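Local coordinates for DUF115 domain-containing protein (Magnetospirillum magneticum AMB-1, PDB 5MU5) that probably transfers a nonulosonic-acid type sugar to flagellin, as Maf glycosyltransferases do, and is involved in the formation of bacterial flagella, at residues C557-S568 / W622-I633; A73-S81 / Q114-F122. All blocks are in the same frame, centred on the assembly; numbering follows the deposited sequence.

Contact 1: C557-S568 / W622-I633; sequences CAQAMDDHVGDS and WEIIRDEFHQMI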
loop_
_atom_site.group_PDB
_atom_site.type_symbol
_atom_site.label_atom_id
_atom_site.label_comp_id
_atom_site.label_asym_id
_atom_site.label_seq_id
_atom_site.Cartn_x
_atom_site.Cartn_y
_atom_site.Cartn_z
ATOM N N CYS A 557 -4.977 -23.230 -1.388
ATOM C CA CYS A 557 -3.553 -22.877 -1.307
ATOM C C CYS A 557 -2.692 -24.055 -0.889
ATOM O O CYS A 557 -1.558 -24.169 -1.331
ATOM C CB CYS A 557 -3.318 -21.742 -0.317
ATOM S SG CYS A 557 -4.181 -20.216 -0.730
ATOM N N ALA A 558 -3.224 -24.904 -0.012
ATOM C CA ALA A 558 -2.527 -26.099 0.432
ATOM C C ALA A 558 -2.343 -27.003 -0.766
ATOM O O ALA A 558 -1.241 -27.514 -1.024
ATOM C CB ALA A 558 -3.322 -26.813 1.508
ATOM N N GLN A 559 -3.414 -27.158 -1.530
ATOM C CA GLN A 559 -3.400 -28.008 -2.718
ATOM C C GLN A 559 -2.417 -27.494 -3.783
ATOM O O GLN A 559 -1.723 -28.280 -4.441
ATOM C CB GLN A 559 -4.817 -28.083 -3.303
ATOM C CG GLN A 559 -4.969 -29.035 -4.482
ATOM C CD GLN A 559 -4.625 -30.463 -4.105
ATOM O OE1 GLN A 559 -4.971 -30.925 -3.023
ATOM N NE2 GLN A 559 -3.937 -31.166 -4.991
ATOM N N ALA A 560 -2.367 -26.171 -3.942
ATOM C CA ALA A 560 -1.435 -25.522 -4.868
ATOM C C ALA A 560 -0.000 -25.859 -4.511
ATOM O O ALA A 560 0.785 -26.191 -5.377
ATOM C CB ALA A 560 -1.632 -24.016 -4.844
ATOM N N MET A 561 0.336 -25.777 -3.230
ATOM C CA MET A 561 1.669 -26.163 -2.753
ATOM C C MET A 561 1.965 -27.640 -3.096
ATOM O O MET A 561 3.053 -27.952 -3.579
ATOM C CB MET A 561 1.788 -25.884 -1.238
ATOM C CG MET A 561 3.009 -26.466 -0.552
ATOM S SD MET A 561 4.554 -25.826 -1.237
ATOM C CE MET A 561 4.548 -24.198 -0.478
ATOM N N ASP A 562 1.004 -28.542 -2.879
ATOM C CA ASP A 562 1.202 -29.965 -3.243
ATOM C C ASP A 562 1.384 -30.155 -4.743
ATOM O O ASP A 562 2.192 -30.962 -5.162
ATOM C CB ASP A 562 0.038 -30.872 -2.794
ATOM C CG ASP A 562 0.066 -31.184 -1.309
ATOM O OD1 ASP A 562 1.095 -30.922 -0.649
ATOM O OD2 ASP A 562 -0.955 -31.686 -0.785
ATOM N N ASP A 563 0.629 -29.427 -5.549
ATOM C CA ASP A 563 0.726 -29.591 -6.990
ATOM C C ASP A 563 1.986 -28.951 -7.560
ATOM O O ASP A 563 2.459 -29.388 -8.592
ATOM C CB ASP A 563 -0.499 -28.985 -7.693
ATOM C CG ASP A 563 -1.803 -29.674 -7.314
ATOM O OD1 ASP A 563 -1.777 -30.867 -6.944
ATOM O OD2 ASP A 563 -2.864 -29.025 -7.402
ATOM N N HIS A 564 2.536 -27.928 -6.914
ATOM C CA HIS A 564 3.636 -27.195 -7.539
ATOM C C HIS A 564 4.926 -27.077 -6.745
ATOM O O HIS A 564 5.849 -26.362 -7.166
ATOM C CB HIS A 564 3.134 -25.833 -7.990
ATOM C CG HIS A 564 1.988 -25.933 -8.939
ATOM N ND1 HIS A 564 2.134 -26.427 -10.215
ATOM C CD2 HIS A 564 0.668 -25.679 -8.782
ATOM C CE1 HIS A 564 0.961 -26.434 -10.823
ATOM N NE2 HIS A 564 0.053 -25.992 -9.973
ATOM N N VAL A 565 4.995 -27.799 -5.625
ATOM C CA VAL A 565 6.218 -27.903 -4.841
ATOM C C VAL A 565 7.380 -28.170 -5.792
ATOM O O VAL A 565 7.297 -29.055 -6.652
ATOM C CB VAL A 565 6.139 -29.031 -3.768
ATOM C CG1 VAL A 565 5.733 -30.372 -4.384
ATOM C CG2 VAL A 565 7.463 -29.155 -3.019
ATOM N N GLY A 566 8.448 -27.390 -5.655
ATOM C CA GLY A 566 9.636 -27.555 -6.501
ATOM C C GLY A 566 9.680 -26.599 -7.691
ATOM O O GLY A 566 10.734 -26.400 -8.253
ATOM N N ASP A 567 8.541 -26.021 -8.085
ATOM C CA ASP A 567 8.480 -25.116 -9.233
ATOM C C ASP A 567 8.086 -23.750 -8.696
ATOM O O ASP A 567 6.909 -23.418 -8.609
ATOM C CB ASP A 567 7.506 -25.649 -10.313
ATOM C CG ASP A 567 7.594 -24.866 -11.634
ATOM O OD1 ASP A 567 8.071 -23.697 -11.624
ATOM O OD2 ASP A 567 7.166 -25.414 -12.681
ATOM N N SER A 568 9.103 -22.965 -8.345
ATOM C CA SER A 568 8.931 -21.705 -7.613
ATOM C C SER A 568 8.002 -20.746 -8.313
ATOM O O SER A 568 7.044 -20.257 -7.732
ATOM C CB SER A 568 10.266 -20.981 -7.400
ATOM O OG SER A 568 11.177 -21.777 -6.677
ATOM N N TRP A 622 12.546 -28.447 -0.200
ATOM C CA TRP A 622 11.228 -28.288 -0.784
ATOM C C TRP A 622 10.186 -29.147 -0.046
ATOM O O TRP A 622 9.080 -28.698 0.191
ATOM C CB TRP A 622 11.235 -28.620 -2.276
ATOM C CG TRP A 622 11.394 -27.420 -3.158
ATOM C CD1 TRP A 622 12.398 -27.176 -4.042
ATOM C CD2 TRP A 622 10.514 -26.285 -3.225
ATOM N NE1 TRP A 622 12.201 -25.966 -4.663
ATOM C CE2 TRP A 622 11.047 -25.404 -4.193
ATOM C CE3 TRP A 622 9.319 -25.950 -2.589
ATOM C CZ2 TRP A 622 10.437 -24.205 -4.525
ATOM C CZ3 TRP A 622 8.706 -24.762 -2.914
ATOM C CH2 TRP A 622 9.269 -23.887 -3.869
ATOM N N GLU A 623 10.527 -30.382 0.297
ATOM C CA GLU A 623 9.599 -31.237 1.038
ATOM C C GLU A 623 9.312 -30.641 2.440
ATOM O O GLU A 623 8.161 -30.597 2.889
ATOM C CB GLU A 623 10.123 -32.673 1.104
ATOM C CG GLU A 623 9.430 -33.590 2.119
ATOM C CD GLU A 623 7.905 -33.591 2.034
ATOM O OE1 GLU A 623 7.333 -33.386 0.943
ATOM O OE2 GLU A 623 7.263 -33.794 3.085
ATOM N N ILE A 624 10.353 -30.154 3.109
ATOM C CA ILE A 624 10.183 -29.445 4.381
ATOM C C ILE A 624 9.219 -28.271 4.262
ATOM O O ILE A 624 8.347 -28.069 5.122
ATOM C CB ILE A 624 11.534 -28.955 4.907
ATOM C CG1 ILE A 624 12.315 -30.161 5.450
ATOM C CG2 ILE A 624 11.347 -27.915 6.011
ATOM C CD1 ILE A 624 13.756 -29.874 5.805
ATOM N N ILE A 625 9.395 -27.477 3.212
ATOM C CA ILE A 625 8.551 -26.317 2.983
ATOM C C ILE A 625 7.094 -26.736 2.767
ATOM O O ILE A 625 6.171 -26.104 3.291
ATOM C CB ILE A 625 9.044 -25.540 1.753
ATOM C CG1 ILE A 625 10.321 -24.815 2.109
ATOM C CG2 ILE A 625 8.016 -24.526 1.278
ATOM C CD1 ILE A 625 11.087 -24.381 0.901
ATOM N N ARG A 626 6.908 -27.807 2.004
ATOM C CA ARG A 626 5.585 -28.297 1.696
ATOM C C ARG A 626 4.898 -28.716 2.973
ATOM O O ARG A 626 3.773 -28.326 3.244
ATOM C CB ARG A 626 5.659 -29.480 0.731
ATOM C CG ARG A 626 4.316 -29.926 0.167
ATOM C CD ARG A 626 4.368 -31.352 -0.387
ATOM N NE ARG A 626 4.731 -32.265 0.686
ATOM C CZ ARG A 626 3.929 -32.626 1.693
ATOM N NH1 ARG A 626 2.683 -32.175 1.782
ATOM N NH2 ARG A 626 4.391 -33.429 2.641
ATOM N N ASP A 627 5.598 -29.492 3.770
ATOM C CA ASP A 627 5.008 -30.048 4.975
ATOM C C ASP A 627 4.668 -28.957 6.006
ATOM O O ASP A 627 3.585 -28.962 6.574
ATOM C CB ASP A 627 5.967 -31.061 5.584
ATOM C CG ASP A 627 5.356 -31.808 6.718
ATOM O OD1 ASP A 627 4.182 -32.199 6.602
ATOM O OD2 ASP A 627 6.047 -32.010 7.730
ATOM N N GLU A 628 5.597 -28.029 6.235
ATOM C CA GLU A 628 5.362 -26.927 7.159
ATOM C C GLU A 628 4.321 -25.960 6.630
ATOM O O GLU A 628 3.565 -25.394 7.406
ATOM C CB GLU A 628 6.653 -26.193 7.483
ATOM C CG GLU A 628 7.623 -27.044 8.293
ATOM C CD GLU A 628 7.124 -27.406 9.694
ATOM O OE1 GLU A 628 6.198 -26.729 10.218
ATOM O OE2 GLU A 628 7.676 -28.376 10.284
ATOM N N PHE A 629 4.263 -25.775 5.317
ATOM C CA PHE A 629 3.240 -24.918 4.749
ATOM C C PHE A 629 1.859 -25.490 5.093
ATOM O O PHE A 629 0.958 -24.738 5.456
ATOM C CB PHE A 629 3.449 -24.778 3.246
ATOM C CG PHE A 629 2.609 -23.714 2.601
ATOM C CD1 PHE A 629 2.980 -22.373 2.678
ATOM C CD2 PHE A 629 1.463 -24.052 1.876
ATOM C CE1 PHE A 629 2.215 -21.380 2.075
ATOM C CE2 PHE A 629 0.698 -23.062 1.262
ATOM C CZ PHE A 629 1.074 -21.723 1.367
ATOM N N HIS A 630 1.716 -26.817 4.993
ATOM C CA HIS A 630 0.489 -27.524 5.401
ATOM C C HIS A 630 0.168 -27.380 6.883
ATOM O O HIS A 630 -0.987 -27.144 7.246
ATOM C CB HIS A 630 0.562 -29.016 5.068
ATOM C CG HIS A 630 -0.058 -29.369 3.761
ATOM N ND1 HIS A 630 -1.313 -29.934 3.668
ATOM C CD2 HIS A 630 0.391 -29.226 2.490
ATOM C CE1 HIS A 630 -1.608 -30.130 2.395
ATOM N NE2 HIS A 630 -0.591 -29.712 1.660
ATOM N N GLN A 631 1.162 -27.568 7.744
ATOM C CA GLN A 631 0.932 -27.370 9.169
ATOM C C GLN A 631 0.471 -25.937 9.433
ATOM O O GLN A 631 -0.439 -25.724 10.223
ATOM C CB GLN A 631 2.155 -27.717 10.010
ATOM C CG GLN A 631 2.300 -29.212 10.280
ATOM C CD GLN A 631 3.545 -29.564 11.100
ATOM O OE1 GLN A 631 3.970 -28.811 11.990
ATOM N NE2 GLN A 631 4.135 -30.721 10.801
ATOM N N MET A 632 1.071 -24.963 8.754
ATOM C CA MET A 632 0.660 -23.578 8.912
ATOM C C MET A 632 -0.800 -23.396 8.503
ATOM O O MET A 632 -1.593 -22.776 9.228
ATOM C CB MET A 632 1.524 -22.656 8.069
ATOM C CG MET A 632 1.305 -21.184 8.349
ATOM S SD MET A 632 2.290 -20.114 7.301
ATOM C CE MET A 632 1.419 -20.312 5.755
ATOM N N ILE A 633 -1.149 -23.935 7.341
ATOM C CA ILE A 633 -2.512 -23.824 6.843
ATOM C C ILE A 633 -3.496 -24.542 7.775
ATOM O O ILE A 633 -4.609 -24.062 7.976
ATOM C CB ILE A 633 -2.586 -24.247 5.362
ATOM C CG1 ILE A 633 -2.076 -23.063 4.539
ATOM C CG2 ILE A 633 -4.004 -24.613 4.961
ATOM C CD1 ILE A 633 -1.910 -23.307 3.061
#

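Contact 2: A73-S81 / Q114-F122; sequences ALGPDHRIS and QHPEESGGF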
loop_
_atom_site.group_PDB
_atom_site.type_symbol
_atom_site.label_atom_id
_atom_site.label_comp_id
_atom_site.label_asym_id
_atom_site.label_seq_id
_atom_site.Cartn_x
_atom_site.Cartn_y
_atom_site.Cartn_z
ATOM N N ALA A 73 25.379 -13.249 -14.779
ATOM C CA ALA A 73 24.353 -14.229 -14.406
ATOM C C ALA A 73 24.220 -14.487 -12.912
ATOM O O ALA A 73 23.121 -14.782 -12.445
ATOM C CB ALA A 73 24.624 -15.558 -15.107
ATOM N N LEU A 74 25.324 -14.394 -12.172
ATOM C CA LEU A 74 25.347 -14.838 -10.768
ATOM C C LEU A 74 25.716 -13.793 -9.712
ATOM O O LEU A 74 25.496 -14.011 -8.526
ATOM C CB LEU A 74 26.319 -16.013 -10.651
ATOM C CG LEU A 74 26.044 -17.221 -11.570
ATOM C CD1 LEU A 74 27.224 -18.187 -11.587
ATOM C CD2 LEU A 74 24.763 -17.941 -11.156
ATOM N N GLY A 75 26.301 -12.677 -10.127
ATOM C CA GLY A 75 26.744 -11.680 -9.172
ATOM C C GLY A 75 25.578 -10.997 -8.485
ATOM O O GLY A 75 24.606 -10.628 -9.139
ATOM N N PRO A 76 25.667 -10.814 -7.165
ATOM C CA PRO A 76 24.628 -10.086 -6.437
ATOM C C PRO A 76 24.510 -8.590 -6.771
ATOM O O PRO A 76 23.475 -8.008 -6.496
ATOM C CB PRO A 76 25.026 -10.276 -4.965
ATOM C CG PRO A 76 26.500 -10.498 -5.002
ATOM C CD PRO A 76 26.743 -11.273 -6.271
ATOM N N ASP A 77 25.528 -7.967 -7.370
ATOM C CA ASP A 77 25.456 -6.525 -7.684
ATOM C C ASP A 77 24.286 -6.191 -8.599
ATOM O O ASP A 77 23.709 -5.120 -8.494
ATOM C CB ASP A 77 26.719 -6.016 -8.389
ATOM C CG ASP A 77 27.961 -5.980 -7.494
ATOM O OD1 ASP A 77 27.913 -6.317 -6.281
ATOM O OD2 ASP A 77 29.019 -5.599 -8.043
ATOM N N HIS A 78 23.962 -7.114 -9.499
ATOM C CA HIS A 78 22.927 -6.919 -10.525
ATOM C C HIS A 78 21.602 -7.631 -10.174
ATOM O O HIS A 78 20.896 -8.127 -11.050
ATOM C CB HIS A 78 23.486 -7.437 -11.863
ATOM C CG HIS A 78 24.905 -7.015 -12.112
ATOM N ND1 HIS A 78 25.261 -5.699 -12.332
ATOM C CD2 HIS A 78 26.061 -7.724 -12.122
ATOM C CE1 HIS A 78 26.570 -5.621 -12.489
ATOM N NE2 HIS A 78 27.078 -6.835 -12.370
ATOM N N ARG A 79 21.300 -7.671 -8.879
ATOM C CA ARG A 79 20.161 -8.376 -8.330
ATOM C C ARG A 79 19.596 -7.629 -7.135
ATOM O O ARG A 79 20.321 -6.913 -6.448
ATOM C CB ARG A 79 20.626 -9.737 -7.797
ATOM C CG ARG A 79 21.196 -10.684 -8.835
ATOM C CD ARG A 79 20.088 -11.391 -9.575
ATOM N NE ARG A 79 20.627 -12.345 -10.525
ATOM C CZ ARG A 79 19.899 -13.219 -11.208
ATOM N NH1 ARG A 79 18.603 -13.298 -11.031
ATOM N NH2 ARG A 79 20.470 -14.046 -12.048
ATOM N N ILE A 80 18.310 -7.825 -6.879
ATOM C CA ILE A 80 17.715 -7.428 -5.614
ATOM C C ILE A 80 18.112 -8.520 -4.613
ATOM O O ILE A 80 18.026 -9.700 -4.933
ATOM C CB ILE A 80 16.174 -7.358 -5.715
ATOM C CG1 ILE A 80 15.724 -6.292 -6.728
ATOM C CG2 ILE A 80 15.534 -7.093 -4.368
ATOM C CD1 ILE A 80 16.180 -4.880 -6.438
ATOM N N SER A 81 18.564 -8.124 -3.424
ATOM C CA SER A 81 18.858 -9.047 -2.313
ATOM C C SER A 81 18.092 -8.607 -1.070
ATOM O O SER A 81 18.650 -7.918 -0.199
ATOM C CB SER A 81 20.344 -9.075 -1.986
ATOM O OG SER A 81 21.087 -9.449 -3.131
ATOM N N GLN A 114 24.723 -16.919 1.684
ATOM C CA GLN A 114 24.306 -15.525 1.737
ATOM C C GLN A 114 23.592 -15.172 0.429
ATOM O O GLN A 114 22.555 -14.554 0.436
ATOM C CB GLN A 114 25.519 -14.612 1.921
ATOM C CG GLN A 114 25.138 -13.169 2.245
ATOM C CD GLN A 114 26.266 -12.156 2.021
ATOM O OE1 GLN A 114 27.433 -12.509 1.852
ATOM N NE2 GLN A 114 25.906 -10.883 2.021
ATOM N N HIS A 115 24.165 -15.580 -0.695
ATOM C CA HIS A 115 23.616 -15.266 -2.007
ATOM C C HIS A 115 23.360 -16.565 -2.732
ATOM O O HIS A 115 24.085 -17.533 -2.533
ATOM C CB HIS A 115 24.601 -14.399 -2.824
ATOM C CG HIS A 115 24.905 -13.070 -2.199
ATOM N ND1 HIS A 115 23.915 -12.200 -1.785
ATOM C CD2 HIS A 115 26.084 -12.448 -1.941
ATOM C CE1 HIS A 115 24.468 -11.110 -1.283
ATOM N NE2 HIS A 115 25.782 -11.238 -1.361
ATOM N N PRO A 116 22.329 -16.603 -3.582
ATOM C CA PRO A 116 22.152 -17.839 -4.330
ATOM C C PRO A 116 23.350 -18.155 -5.258
ATOM O O PRO A 116 23.979 -17.245 -5.802
ATOM C CB PRO A 116 20.903 -17.552 -5.174
ATOM C CG PRO A 116 20.197 -16.465 -4.460
ATOM C CD PRO A 116 21.294 -15.620 -3.908
ATOM N N GLU A 117 23.649 -19.436 -5.425
ATOM C CA GLU A 117 24.640 -19.880 -6.411
ATOM C C GLU A 117 24.000 -20.214 -7.756
ATOM O O GLU A 117 24.689 -20.606 -8.689
ATOM C CB GLU A 117 25.416 -21.092 -5.905
ATOM C CG GLU A 117 26.709 -20.712 -5.197
ATOM C CD GLU A 117 27.422 -21.905 -4.572
ATOM O OE1 GLU A 117 27.020 -23.066 -4.830
ATOM O OE2 GLU A 117 28.393 -21.680 -3.817
ATOM N N GLU A 118 22.692 -20.037 -7.854
ATOM C CA GLU A 118 21.949 -20.351 -9.057
ATOM C C GLU A 118 21.356 -19.066 -9.662
ATOM O O GLU A 118 21.035 -18.119 -8.954
ATOM C CB GLU A 118 20.830 -21.354 -8.710
ATOM C CG GLU A 118 19.887 -20.888 -7.582
ATOM C CD GLU A 118 18.714 -21.824 -7.307
ATOM O OE1 GLU A 118 18.753 -23.006 -7.734
ATOM O OE2 GLU A 118 17.740 -21.364 -6.658
ATOM N N SER A 119 21.241 -19.029 -10.980
ATOM C CA SER A 119 20.512 -17.956 -11.653
ATOM C C SER A 119 19.040 -18.271 -11.477
ATOM O O SER A 119 18.671 -19.437 -11.376
ATOM C CB SER A 119 20.842 -17.888 -13.148
ATOM O OG SER A 119 22.048 -17.188 -13.367
ATOM N N GLY A 120 18.201 -17.247 -11.449
ATOM C CA GLY A 120 16.766 -17.457 -11.293
ATOM C C GLY A 120 16.016 -16.172 -10.995
ATOM O O GLY A 120 16.282 -15.135 -11.608
ATOM N N GLY A 121 15.083 -16.230 -10.052
ATOM C CA GLY A 121 14.268 -15.071 -9.696
ATOM C C GLY A 121 13.003 -14.982 -10.539
ATOM O O GLY A 121 13.015 -15.266 -11.760
ATOM N N PHE A 122 11.913 -14.587 -9.882
ATOM C CA PHE A 122 10.608 -14.514 -10.506
ATOM C C PHE A 122 10.554 -13.406 -11.534
ATOM O O PHE A 122 10.080 -13.625 -12.647
ATOM C CB PHE A 122 9.538 -14.265 -9.454
ATOM C CG PHE A 122 8.139 -14.364 -9.976
ATOM C CD1 PHE A 122 7.558 -13.303 -10.644
ATOM C CD2 PHE A 122 7.399 -15.513 -9.781
ATOM C CE1 PHE A 122 6.263 -13.382 -11.133
ATOM C CE2 PHE A 122 6.100 -15.601 -10.249
ATOM C CZ PHE A 122 5.532 -14.539 -10.939
#

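Contact 1: C557-S568 / W622-I633
Gly566 lies flat on the indole of Trp622, its CA 3.4 Å from the centroid of the five-membered ring, a CH-pi contact made by backbone alone. It occurs where two antiparallel helices of the C-terminal helical bundle pack side by side, their axes 171° apart, and where helix 546-564 gives way to a type II turn from His564 to Asp567. The turn shows how a chain can leave a helix and still cover its neighbour: a side chain on Gly566 would jam against the preceding carbonyl O, and Val565 sets CG2 3.7 Å from Trp622 CE3, the two side chains passing in opposite directions.

Farther along, Met561 holds CG anti to its backbone N (chi1 169°) and then bends twice, laying CE over one face of Phe629, 3.7 Å from CG of that ring, with SD oblique to it in a Met-aromatic contact. On the partly exposed side of the helix pair Asp562 OD1 takes a salt-bridge bond from Arg626 NH1 and a weak one from His630 NE2. Glu623 grips the same guanidinium side-on, fixing its plane. Ala558 covers a face of the His630 ring, its CB 3.8 Å from CE1.

Contact 2: A73-S81 / Q114-F122
The imidazole of His115 is sandwiched: Pro76 CB sits over the centre of one face, 3.7 Å from the ring centroid and almost on the ring normal, while CG of the adjacent Gln114 covers the opposite face. The second flat group, the guanidinium of Arg79, is held at its edge, near its own plane, by the carbonyl oxygens of Ala73 and Gly120. His115 and Arg79 help join two irregular loops of the Maf N-terminal domain, one following helix 61-71 and the other leading into strand 123-127 of the parallel sheet, a worked example of how segments without regular structure are tied by side chain to backbone.

Arg79 makes one of the two hydrogen bonds between the loops. With CG anti to the carbonyl carbon (chi1 -63°) and a bend at chi2, its chain then runs extended to place NH2 2.8 Å from Ala73 O, within its own loop, and NH1 3.0 Å from Gly120 O in the other loop. The latter donor stands well above the carbonyl plane of Gly120. Asp142 of helix 134-142 pairs with NH2 as a salt bridge, and Trp209 adds a cation-pi contact and a carbonyl acceptor for NH1. A methionine here would probably leave the Asp142 carboxylate without this countercharge and the Gly120 carbonyl without this donor, removing one of the hydrogen bonds between the loops.

Leu74 lays CD2 against the second loop, 3.6 Å from Glu117 O. His115 ND1 is buried with no partner in the model, Ser81 OG lying 4.2 Å from it. Ala73 O receives two donors from opposite faces of its plane: Arg79 NH2 on one and, on the other, Ser119 OG at 2.8 Å.

Contact 1 joins two long helices of the C-terminal bundle and is partly buried, with an apolar interior of sulfur, aromatic and aliphatic groups and a salt-bridge network along one side. Contact 2 is a surface contact between two loops of the N-terminal domain, smaller in area, and combines side-chain bonds to backbone carbonyls with a proline packed on an imidazole. Chemistry thus follows place in the fold. The centres of contact 1 and contact 2 are about 24 Å apart, and the nearest atoms of contact 1 and contact 2 about 5 Å apart. Helix 568-579 borders both, meeting Met561 through Leu571 and Phe122 through Met572, and helix 92-107, which follows the 73-81 loop in the chain, packs on helix 618-646.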